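Local atomic coordinates of JamJ (Lyngbya majuscula, PDB entry 5DOZ), a protein that binds NADPH and, as an enoyl reductase of a polyketide synthase, probably reduces an enoyl-acyl carrier protein substrate in a reaction that forms a cyclopropane. Residues A[44-49]-A[107-112]; A[11-16]-A[74-79]; A[181-186]-A[199-204]. All blocks are in the same frame, centred on the assembly; numbering follows the deposited sequence.

Contact 1: residues A[44-49]-A[107-112]. With NDP (NADPH dihydro-nicotinamide-adenine-dinucleotide phosphate), chain E.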
# COMPACT_ATOMS: atom_id res chain seq x y z
N VAL A 44 -0.89 13.38 2.90
CA VAL A 44 -1.61 12.24 2.35
C VAL A 44 -0.91 11.70 1.11
O VAL A 44 -0.70 12.42 0.14
CB VAL A 44 -3.06 12.60 1.95
CG1 VAL A 44 -3.87 11.34 1.65
CG2 VAL A 44 -3.75 13.42 3.02
N PRO A 45 -0.53 10.41 1.14
CA PRO A 45 0.03 9.83 -0.07
C PRO A 45 -1.05 9.50 -1.09
O PRO A 45 -2.19 9.16 -0.72
CB PRO A 45 0.76 8.57 0.42
CG PRO A 45 0.21 8.29 1.77
CD PRO A 45 -0.32 9.57 2.34
N VAL A 46 -0.72 9.64 -2.37
CA VAL A 46 -1.60 9.21 -3.45
C VAL A 46 -1.39 7.71 -3.60
O VAL A 46 -0.26 7.23 -3.73
CB VAL A 46 -1.26 9.88 -4.80
CG1 VAL A 46 -2.41 9.67 -5.79
CG2 VAL A 46 -0.99 11.37 -4.62
N ASN A 47 -2.49 6.96 -3.57
CA ASN A 47 -2.42 5.52 -3.75
C ASN A 47 -2.84 5.13 -5.16
O ASN A 47 -3.52 5.89 -5.85
CB ASN A 47 -3.27 4.80 -2.69
CG ASN A 47 -2.49 4.54 -1.40
OD1 ASN A 47 -1.75 3.57 -1.30
ND2 ASN A 47 -2.66 5.41 -0.42
N PHE A 48 -2.39 3.96 -5.59
CA PHE A 48 -2.73 3.42 -6.90
C PHE A 48 -4.24 3.35 -7.10
O PHE A 48 -4.75 3.68 -8.18
CB PHE A 48 -2.12 2.03 -7.05
CG PHE A 48 -2.12 1.51 -8.45
CD1 PHE A 48 -1.04 1.73 -9.29
CD2 PHE A 48 -3.20 0.76 -8.92
CE1 PHE A 48 -1.04 1.23 -10.58
CE2 PHE A 48 -3.20 0.26 -10.21
CZ PHE A 48 -2.12 0.49 -11.04
N ARG A 49 -4.96 2.93 -6.07
CA ARG A 49 -6.42 2.86 -6.12
C ARG A 49 -7.11 4.22 -6.23
O ARG A 49 -8.23 4.30 -6.74
CB ARG A 49 -6.98 2.07 -4.93
CG ARG A 49 -7.24 0.60 -5.20
CD ARG A 49 -7.72 -0.13 -3.95
NE ARG A 49 -9.06 0.26 -3.51
CZ ARG A 49 -9.70 -0.27 -2.47
NH1 ARG A 49 -9.13 -1.22 -1.73
NH2 ARG A 49 -10.92 0.16 -2.16
N ASP A 107 -11.41 8.73 2.98
CA ASP A 107 -11.50 10.17 2.73
C ASP A 107 -10.35 10.98 3.31
O ASP A 107 -10.56 12.09 3.81
CB ASP A 107 -12.85 10.71 3.24
CG ASP A 107 -13.11 10.36 4.70
OD1 ASP A 107 -12.23 9.73 5.34
OD2 ASP A 107 -14.19 10.73 5.20
N ALA A 108 -9.13 10.45 3.22
CA ALA A 108 -7.96 11.12 3.79
C ALA A 108 -7.66 12.47 3.13
O ALA A 108 -7.11 13.37 3.78
CB ALA A 108 -6.74 10.21 3.75
N PHE A 109 -8.03 12.61 1.86
CA PHE A 109 -7.89 13.89 1.15
C PHE A 109 -9.00 14.87 1.55
O PHE A 109 -9.82 15.29 0.72
CB PHE A 109 -7.82 13.70 -0.37
CG PHE A 109 -6.48 13.21 -0.87
CD1 PHE A 109 -5.35 14.02 -0.77
CD2 PHE A 109 -6.35 11.95 -1.46
CE1 PHE A 109 -4.11 13.58 -1.24
CE2 PHE A 109 -5.12 11.50 -1.93
CZ PHE A 109 -4.00 12.31 -1.82
N SER A 110 -9.01 15.21 2.83
CA SER A 110 -9.94 16.15 3.43
C SER A 110 -9.13 16.87 4.49
O SER A 110 -8.11 16.35 4.94
CB SER A 110 -11.09 15.40 4.12
OG SER A 110 -11.67 14.43 3.26
N SER A 111 -9.57 18.06 4.89
CA SER A 111 -8.90 18.79 5.97
C SER A 111 -8.98 18.06 7.31
O SER A 111 -8.05 18.11 8.12
CB SER A 111 -9.50 20.19 6.11
OG SER A 111 -9.15 21.00 5.01
N PHE A 112 -10.11 17.39 7.53
CA PHE A 112 -10.37 16.66 8.76
C PHE A 112 -11.11 15.38 8.43
O PHE A 112 -11.95 15.36 7.53
CB PHE A 112 -11.22 17.50 9.73
CG PHE A 112 -10.49 18.69 10.32
CD1 PHE A 112 -10.34 19.87 9.59
CD2 PHE A 112 -10.00 18.64 11.62
CE1 PHE A 112 -9.67 20.96 10.14
CE2 PHE A 112 -9.35 19.74 12.17
CZ PHE A 112 -9.18 20.89 11.43
PA NDP E . 2.55 2.11 -7.16
O1A NDP E . 1.81 2.96 -8.18
O2A NDP E . 3.54 2.75 -6.22
O5B NDP E . 3.35 0.95 -7.94
C5B NDP E . 3.05 0.60 -9.28
C4B NDP E . 4.34 0.06 -9.89
O4B NDP E . 4.01 -0.87 -10.93
C3B NDP E . 5.19 1.15 -10.54
O3B NDP E . 6.20 1.64 -9.65
C2B NDP E . 5.85 0.43 -11.68
O2B NDP E . 7.13 0.00 -11.25
C1B NDP E . 5.02 -0.82 -11.93
N9A NDP E . 4.38 -0.78 -13.26
C8A NDP E . 3.76 0.27 -13.82
N7A NDP E . 3.28 -0.05 -15.04
C5A NDP E . 3.60 -1.34 -15.27
C6A NDP E . 3.39 -2.32 -16.36
N6A NDP E . 2.73 -1.98 -17.48
N1A NDP E . 3.89 -3.57 -16.19
C2A NDP E . 4.55 -3.94 -15.07
N3A NDP E . 4.77 -3.10 -14.05
C4A NDP E . 4.32 -1.81 -14.09
O3 NDP E . 1.47 1.25 -6.33
PN NDP E . 1.69 0.51 -4.92
O1N NDP E . 3.11 0.04 -4.80
O2N NDP E . 1.11 1.37 -3.83
O5D NDP E . 0.76 -0.80 -5.06
C5D NDP E . 0.94 -1.75 -6.11
C4D NDP E . -0.35 -2.52 -6.37
O4D NDP E . -0.84 -3.12 -5.16
C3D NDP E . -1.47 -1.63 -6.86
O3D NDP E . -2.20 -2.37 -7.85
C2D NDP E . -2.33 -1.39 -5.64
O2D NDP E . -3.70 -1.07 -5.94
C1D NDP E . -2.17 -2.69 -4.88
N1N NDP E . -2.35 -2.53 -3.43
C2N NDP E . -3.12 -3.41 -2.79
C3N NDP E . -3.12 -3.51 -1.40
C7N NDP E . -3.81 -4.67 -0.74
O7N NDP E . -4.25 -4.57 0.39
N7N NDP E . -3.91 -5.82 -1.41
C4N NDP E . -2.57 -2.37 -0.57
C5N NDP E . -1.66 -1.54 -1.37
C6N NDP E . -1.65 -1.59 -2.76
P2B NDP E . 8.29 -0.32 -12.30
O1X NDP E . 8.47 0.96 -13.09
O2X NDP E . 9.44 -0.67 -11.40
O3X NDP E . 7.77 -1.48 -13.11
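Val44 meets the ring of Phe109 with one methyl set squarely over the middle of a face. Its CG1 lies 3.6 Å from the Phe109 ring centroid and 11° off the ring normal, a textbook CH-pi contact. The branch gets there because CG1 stands anti to the backbone N (chi1 -168°), which leaves the other methyl, CG2, against the carbonyl of Ala108, 3.4 Å from its O. CG1 also touches Ala108 CB, so a single valine fills the angle between two successive residues of 107-112. Farther along, Val46 CG2 comes within 4.2 Å of Phe109 CZ, obliquely to the ring. No hydrogen bond joins the two segments; the contact is van der Waals packing, mostly apolar.

Phe109 sits at the centre of an inverse gamma turn, its backbone also bonded to Leu11 and Phe76, and next to it Ser110 OG donates to Asp107 O at 2.6 Å. Strand 332-336 and helix 317-326 add Val335 and Ile317 to its surroundings. After strand 37-45 comes helix 48-54, where Phe48 lays a ring face against O3D of NADPH while its edge meets O1A, CD1 to O1A being 3.3 Å. The arrangement belongs to the GroES-like domain of medium-chain reductases, whose packed core borders the cofactor pocket.

Contact 2: residues A[11-16]-A[74-79]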
# COMPACT_ATOMS: atom_id res chain seq x y z
N LEU A 11 -11.37 16.63 -1.30
CA LEU A 11 -11.12 16.34 -2.71
C LEU A 11 -12.29 15.57 -3.32
O LEU A 11 -12.72 14.54 -2.79
CB LEU A 11 -9.81 15.57 -2.89
CG LEU A 11 -9.28 15.41 -4.32
CD1 LEU A 11 -8.87 16.76 -4.92
CD2 LEU A 11 -8.12 14.42 -4.34
N LYS A 12 -12.79 16.10 -4.43
CA LYS A 12 -13.94 15.54 -5.12
C LYS A 12 -13.72 15.56 -6.63
O LYS A 12 -12.85 16.26 -7.13
CB LYS A 12 -15.23 16.32 -4.77
CG LYS A 12 -15.58 16.39 -3.28
CD LYS A 12 -16.02 15.06 -2.71
CE LYS A 12 -17.47 14.74 -3.05
NZ LYS A 12 -17.79 13.32 -2.70
N ILE A 13 -14.52 14.77 -7.34
CA ILE A 13 -14.50 14.79 -8.80
C ILE A 13 -15.95 14.79 -9.29
O ILE A 13 -16.76 13.98 -8.85
CB ILE A 13 -13.62 13.64 -9.38
CG1 ILE A 13 -13.10 13.99 -10.78
CG2 ILE A 13 -14.33 12.29 -9.34
CD1 ILE A 13 -11.84 13.24 -11.16
N ALA A 14 -16.29 15.73 -10.17
CA ALA A 14 -17.68 15.91 -10.61
C ALA A 14 -18.09 14.91 -11.70
O ALA A 14 -19.28 14.79 -12.02
CB ALA A 14 -17.92 17.34 -11.06
N SER A 15 -17.11 14.22 -12.27
CA SER A 15 -17.33 13.15 -13.24
C SER A 15 -16.07 12.31 -13.41
O SER A 15 -14.96 12.82 -13.27
CB SER A 15 -17.76 13.73 -14.59
OG SER A 15 -16.75 14.55 -15.13
N TYR A 16 -16.25 11.04 -13.73
CA TYR A 16 -15.16 10.08 -13.90
C TYR A 16 -14.33 10.30 -15.17
O TYR A 16 -14.76 11.02 -16.08
CB TYR A 16 -15.73 8.66 -13.91
CG TYR A 16 -16.33 8.21 -12.59
CD1 TYR A 16 -15.54 8.07 -11.45
CD2 TYR A 16 -17.69 7.91 -12.49
CE1 TYR A 16 -16.08 7.66 -10.25
CE2 TYR A 16 -18.24 7.49 -11.28
CZ TYR A 16 -17.43 7.36 -10.17
OH TYR A 16 -17.94 6.95 -8.96
N LEU A 74 -18.00 9.83 -4.16
CA LEU A 74 -16.62 9.37 -4.14
C LEU A 74 -15.71 10.35 -3.38
O LEU A 74 -15.72 11.56 -3.63
CB LEU A 74 -16.10 9.12 -5.56
CG LEU A 74 -14.75 8.41 -5.76
CD1 LEU A 74 -14.74 6.99 -5.20
CD2 LEU A 74 -14.37 8.39 -7.24
N THR A 75 -14.95 9.80 -2.44
CA THR A 75 -13.90 10.55 -1.76
C THR A 75 -12.57 9.85 -2.04
O THR A 75 -12.55 8.75 -2.61
CB THR A 75 -14.15 10.65 -0.23
OG1 THR A 75 -14.31 9.34 0.32
CG2 THR A 75 -15.39 11.50 0.07
N PHE A 76 -11.48 10.49 -1.66
CA PHE A 76 -10.15 9.99 -1.97
C PHE A 76 -9.28 9.96 -0.72
O PHE A 76 -9.44 10.81 0.15
CB PHE A 76 -9.50 10.87 -3.05
CG PHE A 76 -10.26 10.90 -4.36
CD1 PHE A 76 -11.25 11.85 -4.59
CD2 PHE A 76 -9.97 9.97 -5.36
CE1 PHE A 76 -11.94 11.88 -5.79
CE2 PHE A 76 -10.66 10.00 -6.56
CZ PHE A 76 -11.65 10.95 -6.78
N GLY A 77 -8.38 8.99 -0.64
CA GLY A 77 -7.38 8.93 0.43
C GLY A 77 -7.55 7.76 1.38
O GLY A 77 -8.51 7.70 2.14
N PHE A 78 -6.58 6.85 1.35
CA PHE A 78 -6.66 5.56 2.07
C PHE A 78 -5.81 5.51 3.33
O PHE A 78 -5.89 4.55 4.11
CB PHE A 78 -6.26 4.41 1.14
CG PHE A 78 -7.25 4.12 0.05
CD1 PHE A 78 -8.38 3.35 0.30
CD2 PHE A 78 -7.04 4.60 -1.24
CE1 PHE A 78 -9.30 3.07 -0.70
CE2 PHE A 78 -7.95 4.32 -2.25
CZ PHE A 78 -9.08 3.56 -1.98
N GLU A 79 -4.99 6.54 3.53
CA GLU A 79 -4.06 6.64 4.64
C GLU A 79 -3.61 8.09 4.77
O GLU A 79 -3.76 8.87 3.82
CB GLU A 79 -2.84 5.74 4.40
CG GLU A 79 -2.25 5.89 3.00
CD GLU A 79 -0.95 5.14 2.79
OE1 GLU A 79 -0.25 4.85 3.78
OE2 GLU A 79 -0.63 4.83 1.61
O HOH W 1 -11.71 13.06 -0.56
O HOH W 2 -15.83 12.88 -6.25
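Lys12, in the two-stranded sheet packed on the GroES-like part of what is probably a medium-chain reductase fold, reaches Leu74 in the loop that leads into strand 79-87. Its CB starts away from that loop, with CG anti to the carbonyl carbon (chi1 -57°). Bends at chi2 and chi3 then fold the chain over, bringing CD to 3.6 Å from Leu74 O and CE nearly as close. NZ completes the turn, donating to Leu74 O at 2.9 Å. The ammonium group comes from above the carbonyl plane, 55° out of it, and so misses the lone pairs; a second bond, to Asp72 O, holds it between two backbone carbonyls. A methionine in its place would probably cost Leu74 O and Asp72 O their bonds to NZ and leave the loop less firmly tied to the strand.

Beside the lysine the packing is largely apolar. The Phe76 ring turns its edge to the strand: Leu11 O lies in the ring plane near CD1, and Ile13 CG2 is in that plane too, 3.9 Å from CZ. Leu11 CD2 packs on Phe76 CB, the two side chains crossing at about a right angle. Leu22 and Trp24 of the neighbouring strand 22-26 adjoin this group, by way of Phe76 and Leu11 respectively. At the far end Leu74 CD2 meets the edge of the Tyr16 ring at CE1, 3.5 Å away.

Two waters span what direct backbone bonds do not. One takes the N-H of Phe76 and lies 2.9 Å from Leu11 O, to which it probably donates. The other sits between Ile13 N and Leu74 O, its short approach to the amide doubtful, so that this oxygen has a water beside it as well as Lys12 NZ.

Contact 3: residues A[181-186]-A[199-204]. With NDP (NADPH dihydro-nicotinamide-adenine-dinucleotide phosphate), chain E.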
# COMPACT_ATOMS: atom_id res chain seq x y z
N GLU A 181 16.58 -13.66 0.62
CA GLU A 181 17.32 -13.30 -0.58
C GLU A 181 16.35 -12.70 -1.61
O GLU A 181 15.50 -13.41 -2.14
CB GLU A 181 18.02 -14.54 -1.15
CG GLU A 181 19.06 -14.24 -2.22
CD GLU A 181 19.75 -15.48 -2.77
OE1 GLU A 181 20.19 -16.34 -1.96
OE2 GLU A 181 19.87 -15.59 -4.01
N VAL A 182 16.50 -11.41 -1.88
CA VAL A 182 15.57 -10.67 -2.74
C VAL A 182 15.90 -10.79 -4.23
O VAL A 182 17.05 -10.64 -4.65
CB VAL A 182 15.50 -9.17 -2.34
CG1 VAL A 182 14.60 -8.39 -3.30
CG2 VAL A 182 15.00 -9.01 -0.92
N PHE A 183 14.86 -11.08 -5.01
CA PHE A 183 14.91 -11.01 -6.47
C PHE A 183 13.92 -9.92 -6.90
O PHE A 183 12.72 -10.03 -6.66
CB PHE A 183 14.52 -12.36 -7.08
CG PHE A 183 15.56 -13.45 -6.89
CD1 PHE A 183 15.89 -13.91 -5.62
CD2 PHE A 183 16.19 -14.01 -7.99
CE1 PHE A 183 16.84 -14.91 -5.45
CE2 PHE A 183 17.14 -15.02 -7.83
CZ PHE A 183 17.47 -15.46 -6.55
N ALA A 184 14.43 -8.85 -7.51
CA ALA A 184 13.58 -7.71 -7.85
C ALA A 184 13.40 -7.54 -9.36
O ALA A 184 14.27 -7.91 -10.14
CB ALA A 184 14.12 -6.44 -7.22
N THR A 185 12.24 -7.02 -9.75
CA THR A 185 12.02 -6.58 -11.12
C THR A 185 11.55 -5.13 -11.09
O THR A 185 10.80 -4.73 -10.21
CB THR A 185 10.97 -7.43 -11.86
OG1 THR A 185 9.68 -7.25 -11.26
CG2 THR A 185 11.35 -8.91 -11.87
N THR A 186 12.01 -4.35 -12.06
CA THR A 186 11.64 -2.94 -12.19
C THR A 186 11.81 -2.49 -13.65
O THR A 186 12.31 -3.25 -14.49
CB THR A 186 12.46 -2.04 -11.23
OG1 THR A 186 11.93 -0.71 -11.22
CG2 THR A 186 13.93 -1.98 -11.63
N ILE A 199 20.42 -4.62 -3.82
CA ILE A 199 19.78 -5.78 -4.44
C ILE A 199 20.66 -6.37 -5.54
O ILE A 199 20.98 -5.71 -6.53
CB ILE A 199 18.39 -5.42 -5.02
CG1 ILE A 199 17.54 -4.71 -3.95
CG2 ILE A 199 17.69 -6.66 -5.55
CD1 ILE A 199 16.39 -3.90 -4.51
N LYS A 200 21.04 -7.64 -5.35
CA LYS A 200 21.93 -8.35 -6.28
C LYS A 200 21.25 -8.75 -7.59
O LYS A 200 21.89 -8.77 -8.65
CB LYS A 200 22.49 -9.61 -5.61
CG LYS A 200 23.80 -9.41 -4.86
CD LYS A 200 24.54 -10.73 -4.74
CE LYS A 200 25.97 -10.55 -4.25
NZ LYS A 200 26.72 -11.83 -4.28
N HIS A 201 19.96 -9.08 -7.50
CA HIS A 201 19.22 -9.57 -8.65
C HIS A 201 18.08 -8.63 -9.05
O HIS A 201 16.97 -8.70 -8.51
CB HIS A 201 18.70 -10.98 -8.38
CG HIS A 201 19.79 -11.97 -8.06
ND1 HIS A 201 20.59 -12.54 -9.02
CD2 HIS A 201 20.21 -12.47 -6.87
CE1 HIS A 201 21.45 -13.35 -8.45
NE2 HIS A 201 21.24 -13.33 -7.14
N VAL A 202 18.38 -7.74 -10.00
CA VAL A 202 17.41 -6.77 -10.50
C VAL A 202 17.09 -7.06 -11.97
O VAL A 202 18.00 -7.10 -12.82
CB VAL A 202 17.91 -5.32 -10.33
CG1 VAL A 202 16.94 -4.33 -10.98
CG2 VAL A 202 18.09 -4.98 -8.86
N MET A 203 15.81 -7.27 -12.26
CA MET A 203 15.37 -7.65 -13.60
C MET A 203 14.25 -6.73 -14.10
O MET A 203 13.95 -5.71 -13.46
CB MET A 203 14.96 -9.13 -13.62
CG MET A 203 16.11 -10.07 -13.30
SD MET A 203 15.67 -11.72 -12.73
CE MET A 203 15.05 -11.39 -11.08
N ASN A 204 13.66 -7.07 -15.24
CA ASN A 204 12.66 -6.21 -15.88
C ASN A 204 11.22 -6.58 -15.53
O ASN A 204 10.75 -7.67 -15.84
CB ASN A 204 12.86 -6.19 -17.41
CG ASN A 204 12.22 -4.99 -18.08
OD1 ASN A 204 11.45 -4.25 -17.47
ND2 ASN A 204 12.54 -4.79 -19.36
PA NDP E . 2.55 2.11 -7.16
O1A NDP E . 1.81 2.96 -8.18
O2A NDP E . 3.54 2.75 -6.22
O5B NDP E . 3.35 0.95 -7.94
C5B NDP E . 3.05 0.60 -9.28
C4B NDP E . 4.34 0.06 -9.89
O4B NDP E . 4.01 -0.87 -10.93
C3B NDP E . 5.19 1.15 -10.54
O3B NDP E . 6.20 1.64 -9.65
C2B NDP E . 5.85 0.43 -11.68
O2B NDP E . 7.13 0.00 -11.25
C1B NDP E . 5.02 -0.82 -11.93
N9A NDP E . 4.38 -0.78 -13.26
C8A NDP E . 3.76 0.27 -13.82
N7A NDP E . 3.28 -0.05 -15.04
C5A NDP E . 3.60 -1.34 -15.27
C6A NDP E . 3.39 -2.32 -16.36
N6A NDP E . 2.73 -1.98 -17.48
N1A NDP E . 3.89 -3.57 -16.19
C2A NDP E . 4.55 -3.94 -15.07
N3A NDP E . 4.77 -3.10 -14.05
C4A NDP E . 4.32 -1.81 -14.09
O3 NDP E . 1.47 1.25 -6.33
PN NDP E . 1.69 0.51 -4.92
O1N NDP E . 3.11 0.04 -4.80
O2N NDP E . 1.11 1.37 -3.83
O5D NDP E . 0.76 -0.80 -5.06
C5D NDP E . 0.94 -1.75 -6.11
C4D NDP E . -0.35 -2.52 -6.37
O4D NDP E . -0.84 -3.12 -5.16
C3D NDP E . -1.47 -1.63 -6.86
O3D NDP E . -2.20 -2.37 -7.85
C2D NDP E . -2.33 -1.39 -5.64
O2D NDP E . -3.70 -1.07 -5.94
C1D NDP E . -2.17 -2.69 -4.88
N1N NDP E . -2.35 -2.53 -3.43
C2N NDP E . -3.12 -3.41 -2.79
C3N NDP E . -3.12 -3.51 -1.40
C7N NDP E . -3.81 -4.67 -0.74
O7N NDP E . -4.25 -4.57 0.39
N7N NDP E . -3.91 -5.82 -1.41
C4N NDP E . -2.57 -2.37 -0.57
C5N NDP E . -1.66 -1.54 -1.37
C6N NDP E . -1.65 -1.59 -2.76
P2B NDP E . 8.29 -0.32 -12.30
O1X NDP E . 8.47 0.96 -13.09
O2X NDP E . 9.44 -0.67 -11.40
O3X NDP E . 7.77 -1.48 -13.11
O HOH W 3 19.60 -9.36 -3.67
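Ala184 and Val202 pair in parallel at the heart of two neighbouring strands, and here the contact is tight. Ala184 N donates to His201 O at 2.7 Å, nearly along the C=O axis, and Ala184 O accepts from Met203 N at the same distance. Thr186 N to Met203 O, 2.8 Å, closes the ladder. On the alanine's face Ile199 CG2 packs 3.9 Å from Ala184 CB; on the other, Met203 CE reaches Phe183 CB, with helix 210-218 beyond.

Toward 181 the backbone pairing slackens, a water donating to Val182 O and accepting from Lys200 N. Phe183 and His201 still pack there as an offset stack, centroids 4.6 Å apart and planes at 5°. The solvent side is Glu181, its OE2 4.1 Å from His201 NE2, which might favour a positive charge on the ring.

At the opposite end Thr186 OG1, anti to its own N (chi1 -170°), lies a very short 2.5 Å from O2X of the NADPH 2'-phosphate, a bond of doubtful length. Joined by helix 191-198, the two strands form a right-handed beta-alpha-beta crossover of the Rossmann fold, with the phosphate-binding threonine at the C-terminal end of strand 181-186.

In the fold
Contacts 1 and 2 are neighbours, their centres 8 Å apart, and their segments alternate along the chain: 11-16, 44-49, 74-79, 107-112. They meet directly, since the backbone of Phe109 probably bonds both to Phe76 and to Leu11, tying the N-terminal two-stranded sheet to loops of the GroES-like part. Contact 3 comes later in sequence, on the other side of the chain's centre, about 30 Å from contact 1 and 35 Å from contact 2 between centres. It lies at the edge of the six-stranded parallel sheet. NADPH bridges the gap: contact 1 supplies Phe48 and contact 3 Thr186, illustrating how two separately built parts share one cofactor.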